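Local structure of outer membrane protein SusF (Bacteroides thetaiotaomicron, 4FE9) at residues A[373-376]-A[380-383]; A[415-418]-A[422-425]. The protein binds starch at the cell surface through carbohydrate-binding modules, ahead of the transport of starch into the periplasm for degradation. One frame throughout, in Å; residues are numbered along the deposited sequence. Where two conformers were deposited one is given.

Both contacts are short local closures within the third carbohydrate-binding module, each joining two pieces of chain with three residues between them, and their centres lie about 14 Å apart. Interaction 1 is partly buried: a tryptophan ring lies on the backbone of Gly-374, and two backbone carbonyls of 380-383 bind a sodium ion. Interaction 2 is a surface contact in the loop between strands 410-415 and 430-434, where one asparagine side chain reaches a backbone carbonyl and a water. Aromatic packing and metal binding thus give way to polar, partly hydrated bonding. The two touch where Met-373 CG packs on Cys-415 SG at 3.7 Å, and their strands 371-374 and 410-415 pair antiparallel.

Interaction 1 (A[373-376]-A[380-383]); sequences MGDT and GWDA. With NA (sodium ion), chain I.
The indole of Trp-381 lies flat against the backbone of Gly-374, a CH-pi contact in which Gly-374 CA stands 3.3 Å from the centroid of the six-membered ring and 16° off its normal. A CB on Gly-374 would fall about 2.8 Å from Trp-381 CZ2, too close for any side chain, and the positive phi also suits a glycine. The backbone N of Asp-375 sits above the same face, displaced toward the rim. Trp-381 CG is anti to its own carbonyl carbon (chi1 -77°), which swings the indole back across Gly-374. Among side chains, Met-373 is bent at both chi2 and chi3, and its CE meets Trp-381 CZ3 at 4.2 Å. The carboxylate of Asp-375, its plane turned 70° from the ring, brings OD1 to 3.4 Å from Trp-381 CD1; the angle at NE1 is too poor for a hydrogen bond.

Polar links are made by the backbone. A CA-H...O contact joins Gly-380 CA to Gly-374 O at 3.3 Å, and water 1 accepts from Gly-374 N and can donate to Gly-380 O. That carbonyl also binds the sodium ion at 2.6 Å, while Ala-383 O binds it at 2.2 Å. The metal thus gathers both ends of 380-383, Ser-377 and Tyr-378 before them and Asp-389 further on; Ser-377 OG is also hydrogen-bonded to Gly-374 O.

In the third carbohydrate-binding module, the sodium site organises the loop following strand 371-374. This strand runs antiparallel to strand 410-415: Met-373 and Arg-413 share backbone hydrogen bonding, and the side chains of Met-373 and Trp-381 touch Arg-413.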
ATOM      1  N   MET A 373      25.833   6.512 -19.442  1.00 23.15           N
ATOM      2  CA  MET A 373      24.848   7.330 -20.137  1.00 22.05           C
ATOM      3  C   MET A 373      25.540   8.465 -20.874  1.00 21.92           C
ATOM      4  O   MET A 373      26.575   8.955 -20.440  1.00 21.57           O
ATOM      5  CB  MET A 373      23.838   7.921 -19.142  1.00 21.02           C
ATOM      6  CG  MET A 373      23.161   6.877 -18.285  1.00 22.77           C
ATOM      7  SD  MET A 373      21.847   6.093 -19.211  1.00 26.22           S
ATOM      8  CE  MET A 373      20.769   7.481 -19.623  1.00 23.58           C
ATOM      9  N   GLY A 374      24.888   8.948 -21.910  1.00 22.49           N
ATOM     10  CA  GLY A 374      25.276  10.180 -22.549  1.00 25.75           C
ATOM     11  C   GLY A 374      26.323   9.911 -23.597  1.00 27.07           C
ATOM     12  O   GLY A 374      26.247   8.909 -24.334  1.00 27.82           O
ATOM     13  N   ASP A 375      27.274  10.818 -23.709  1.00 27.99           N
ATOM     14  CA  ASP A 375      27.937  11.038 -24.970  1.00 29.29           C
ATOM     15  C   ASP A 375      28.971   9.943 -25.234  1.00 29.32           C
ATOM     16  O   ASP A 375      29.238   9.592 -26.384  1.00 29.05           O
ATOM     17  CB  ASP A 375      28.598  12.398 -24.979  1.00 29.29           C
ATOM     18  CG  ASP A 375      27.634  13.517 -25.392  1.00 32.61           C
ATOM     19  OD1 ASP A 375      26.586  13.212 -26.008  1.00 39.95           O
ATOM     20  OD2 ASP A 375      28.005  14.704 -25.236  1.00 36.93           O
ATOM     21  N   THR A 376      29.522   9.395 -24.156  1.00 29.95           N
ATOM     22  CA  THR A 376      30.537   8.382 -24.251  1.00 30.75           C
ATOM     23  C   THR A 376      29.975   6.960 -24.349  1.00 31.33           C
ATOM     24  O   THR A 376      30.743   6.005 -24.501  1.00 32.97           O
ATOM     25  CB  THR A 376      31.561   8.484 -23.103  1.00 30.97           C
ATOM     26  OG1 THR A 376      30.955   8.096 -21.867  1.00 32.03           O
ATOM     27  CG2 THR A 376      32.089   9.890 -22.977  1.00 31.50           C
ATOM     28  N   GLY A 380      25.129   7.083 -28.091  1.00 31.03           N
ATOM     29  CA  GLY A 380      25.032   8.330 -27.330  1.00 30.41           C
ATOM     30  C   GLY A 380      23.772   8.373 -26.480  1.00 29.93           C
ATOM     31  O   GLY A 380      23.447   7.397 -25.773  1.00 29.69           O
ATOM     32  N   TRP A 381      23.075   9.507 -26.532  1.00 28.62           N
ATOM     33  CA  TRP A 381      21.857   9.712 -25.752  1.00 28.06           C
ATOM     34  C   TRP A 381      20.707   8.976 -26.406  1.00 28.87           C
ATOM     35  O   TRP A 381      19.574   9.018 -25.934  1.00 28.59           O
ATOM     36  CB  TRP A 381      21.515  11.221 -25.658  1.00 27.48           C
ATOM     37  CG  TRP A 381      22.372  11.985 -24.680  1.00 24.00           C
ATOM     38  CD1 TRP A 381      23.313  12.939 -24.977  1.00 14.99           C
ATOM     39  CD2 TRP A 381      22.382  11.847 -23.243  1.00 18.30           C
ATOM     40  NE1 TRP A 381      23.890  13.413 -23.820  1.00 22.47           N
ATOM     41  CE2 TRP A 381      23.358  12.748 -22.743  1.00 16.41           C
ATOM     42  CE3 TRP A 381      21.619  11.101 -22.332  1.00 18.15           C
ATOM     43  CZ2 TRP A 381      23.578  12.932 -21.373  1.00 21.05           C
ATOM     44  CZ3 TRP A 381      21.871  11.250 -20.966  1.00 19.70           C
ATOM     45  CH2 TRP A 381      22.851  12.153 -20.501  1.00 18.80           C
ATOM     46  N   ASP A 382      20.973   8.394 -27.565  1.00 29.58           N
ATOM     47  CA  ASP A 382      19.903   7.913 -28.406  1.00 29.91           C
ATOM     48  C   ASP A 382      19.494   6.473 -28.073  1.00 29.09           C
ATOM     49  O   ASP A 382      18.346   6.084 -28.259  1.00 29.45           O
ATOM     50  CB  ASP A 382      20.255   8.080 -29.872  1.00 30.25           C
ATOM     51  CG  ASP A 382      19.446   9.197 -30.534  1.00 35.63           C
ATOM     52  OD1 ASP A 382      19.859  10.382 -30.438  1.00 45.21           O
ATOM     53  OD2 ASP A 382      18.306   8.915 -30.971  1.00 51.59           O
ATOM     54  N   ALA A 383      20.399   5.744 -27.450  1.00 28.65           N
ATOM     55  CA  ALA A 383      20.053   4.492 -26.811  1.00 27.88           C
ATOM     56  C   ALA A 383      20.414   4.604 -25.361  1.00 26.44           C
ATOM     57  O   ALA A 383      21.561   4.836 -25.037  1.00 26.60           O
ATOM     58  CB  ALA A 383      20.825   3.346 -27.454  1.00 28.30           C
TER
HETATM   59 NA    NA I 514      23.731   4.905 -24.931  1.00 33.33          NA
HETATM   60  O   HOH W   1      22.813   7.100 -22.715  1.00 26.88           O

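Interaction 2 (A[415-418]-A[422-425])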
ATOM      1  N   CYS A 415      24.426   6.114 -14.099  1.00 17.35           N
ATOM      2  CA  CYS A 415      23.267   5.928 -13.234  1.00 17.58           C
ATOM      3  C   CYS A 415      22.967   4.458 -12.871  1.00 18.41           C
ATOM      4  O   CYS A 415      23.589   3.517 -13.410  1.00 16.23           O
ATOM      5  CB  CYS A 415      22.024   6.584 -13.838  1.00 16.05           C
ATOM      6  SG  CYS A 415      21.353   5.685 -15.268  1.00 17.66           S
ATOM      7  N   VAL A 416      22.095   4.290 -11.879  1.00 17.06           N
ATOM      8  CA  VAL A 416      21.203   3.131 -11.803  1.00 18.61           C
ATOM      9  C   VAL A 416      19.797   3.571 -12.181  1.00 19.94           C
ATOM     10  O   VAL A 416      19.572   4.746 -12.466  1.00 21.56           O
ATOM     11  CB  VAL A 416      21.178   2.550 -10.384  1.00 17.45           C
ATOM     12  CG1 VAL A 416      22.583   2.083  -9.972  1.00 14.23           C
ATOM     13  CG2 VAL A 416      20.663   3.597  -9.403  1.00 14.93           C
ATOM     14  N   ASN A 417      18.875   2.618 -12.283  1.00 19.80           N
ATOM     15  CA  ASN A 417      17.469   2.929 -12.491  1.00 20.03           C
ATOM     16  C   ASN A 417      16.592   1.842 -11.848  1.00 20.01           C
ATOM     17  O   ASN A 417      16.312   0.842 -12.464  1.00 19.44           O
ATOM     18  CB  ASN A 417      17.157   3.017 -13.996  1.00 19.30           C
ATOM     19  CG  ASN A 417      15.667   3.345 -14.286  1.00 23.79           C
ATOM     20  OD1 ASN A 417      14.983   2.616 -15.030  1.00 20.64           O
ATOM     21  ND2 ASN A 417      15.187   4.494 -13.751  1.00 18.75           N
ATOM     22  N   PRO A 418      16.121   2.076 -10.614  1.00 20.19           N
ATOM     23  CA  PRO A 418      15.219   1.099  -9.958  1.00 19.42           C
ATOM     24  C   PRO A 418      13.904   0.857 -10.716  1.00 19.46           C
ATOM     25  O   PRO A 418      13.451   1.706 -11.488  1.00 17.09           O
ATOM     26  CB  PRO A 418      14.944   1.733  -8.583  1.00 20.15           C
ATOM     27  CG  PRO A 418      16.055   2.818  -8.427  1.00 19.25           C
ATOM     28  CD  PRO A 418      16.299   3.298  -9.812  1.00 19.86           C
ATOM     29  N   SER A 422      10.724   5.579 -13.441  0.50 18.84           N
ATOM     30  CA  SER A 422      10.627   5.502 -14.898  0.50 19.39           C
ATOM     31  C   SER A 422      11.995   5.752 -15.562  0.50 19.27           C
ATOM     32  O   SER A 422      12.829   6.488 -15.034  0.50 18.93           O
ATOM     33  CB  SER A 422       9.616   6.509 -15.419  0.50 19.54           C
ATOM     34  OG  SER A 422      10.148   7.819 -15.374  0.50 18.00           O
ATOM     35  N   ALA A 423      12.200   5.164 -16.735  1.00 19.61           N
ATOM     36  CA  ALA A 423      13.501   5.272 -17.430  1.00 19.21           C
ATOM     37  C   ALA A 423      13.819   6.734 -17.775  1.00 18.92           C
ATOM     38  O   ALA A 423      14.977   7.155 -17.739  1.00 18.23           O
ATOM     39  CB  ALA A 423      13.505   4.408 -18.699  1.00 20.75           C
ATOM     40  N   GLY A 424      12.783   7.495 -18.117  1.00 17.69           N
ATOM     41  CA  GLY A 424      12.915   8.928 -18.326  1.00 18.94           C
ATOM     42  C   GLY A 424      13.556   9.633 -17.126  1.00 17.88           C
ATOM     43  O   GLY A 424      14.185  10.663 -17.282  1.00 18.32           O
ATOM     44  N   ASP A 425      13.367   9.063 -15.935  1.00 17.49           N
ATOM     45  CA  ASP A 425      13.849   9.646 -14.690  1.00 16.90           C
ATOM     46  C   ASP A 425      15.098   8.932 -14.173  1.00 16.15           C
ATOM     47  O   ASP A 425      15.370   8.914 -12.958  1.00 13.72           O
ATOM     48  CB  ASP A 425      12.757   9.573 -13.628  1.00 18.20           C
ATOM     49  CG  ASP A 425      11.610  10.566 -13.888  1.00 19.68           C
ATOM     50  OD1 ASP A 425      11.778  11.478 -14.735  1.00 20.49           O
ATOM     51  OD2 ASP A 425      10.553  10.417 -13.236  1.00 19.13           O
TER
HETATM   52  O   HOH W   2      16.263   6.410 -11.869  1.00 15.44           O
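Asn-417 reaches across a surface loop to the carbonyl of Ser-422, where a short 3-10 segment begins at Ala-423. The loop connects strands 410-415 and 430-434, antiparallel neighbours in the sheet of the third carbohydrate-binding module.

The direct bond runs from Asn-417 ND2 to Ser-422 O, and is weak at 3.3 Å with an N-H...O angle of 146°. Ser-422 O also accepts from Asp-425 N at 2.8 Å, the backbone bond that closes the turn, so this one oxygen serves both the turn and the side chain facing it. A chi1 of 180° sends the Asn-417 side chain away from its own N and out to the turn. ND2 also makes a weak bond to Val-421 O, so its two hydrogens are shared among three acceptors.

Water supplies the second link. Water 2 accepts from Asn-417 ND2 at 2.9 Å and donates to Asp-425 O, bridging the amide to the far end of 422-425. Replacing Asn-417 by alanine removes the amide and is likely to leave Ser-422 O without its side-chain donor and water 2 without its link to 415-418, making the turn less firmly tied to the strand exit.

Other contacts are looser. Asp-425 turns its carboxylate away, OD2 forming a long, weak ion pair with Lys-428, while Val-416 packs on strands 294-301 and 348-357 and Pro-418 on 348-357, all of the preceding module. At the other branch of the Asn-417 amide, OD1 rests against the first residue of the 3-10 segment, 3.9 Å from Ala-423 CA.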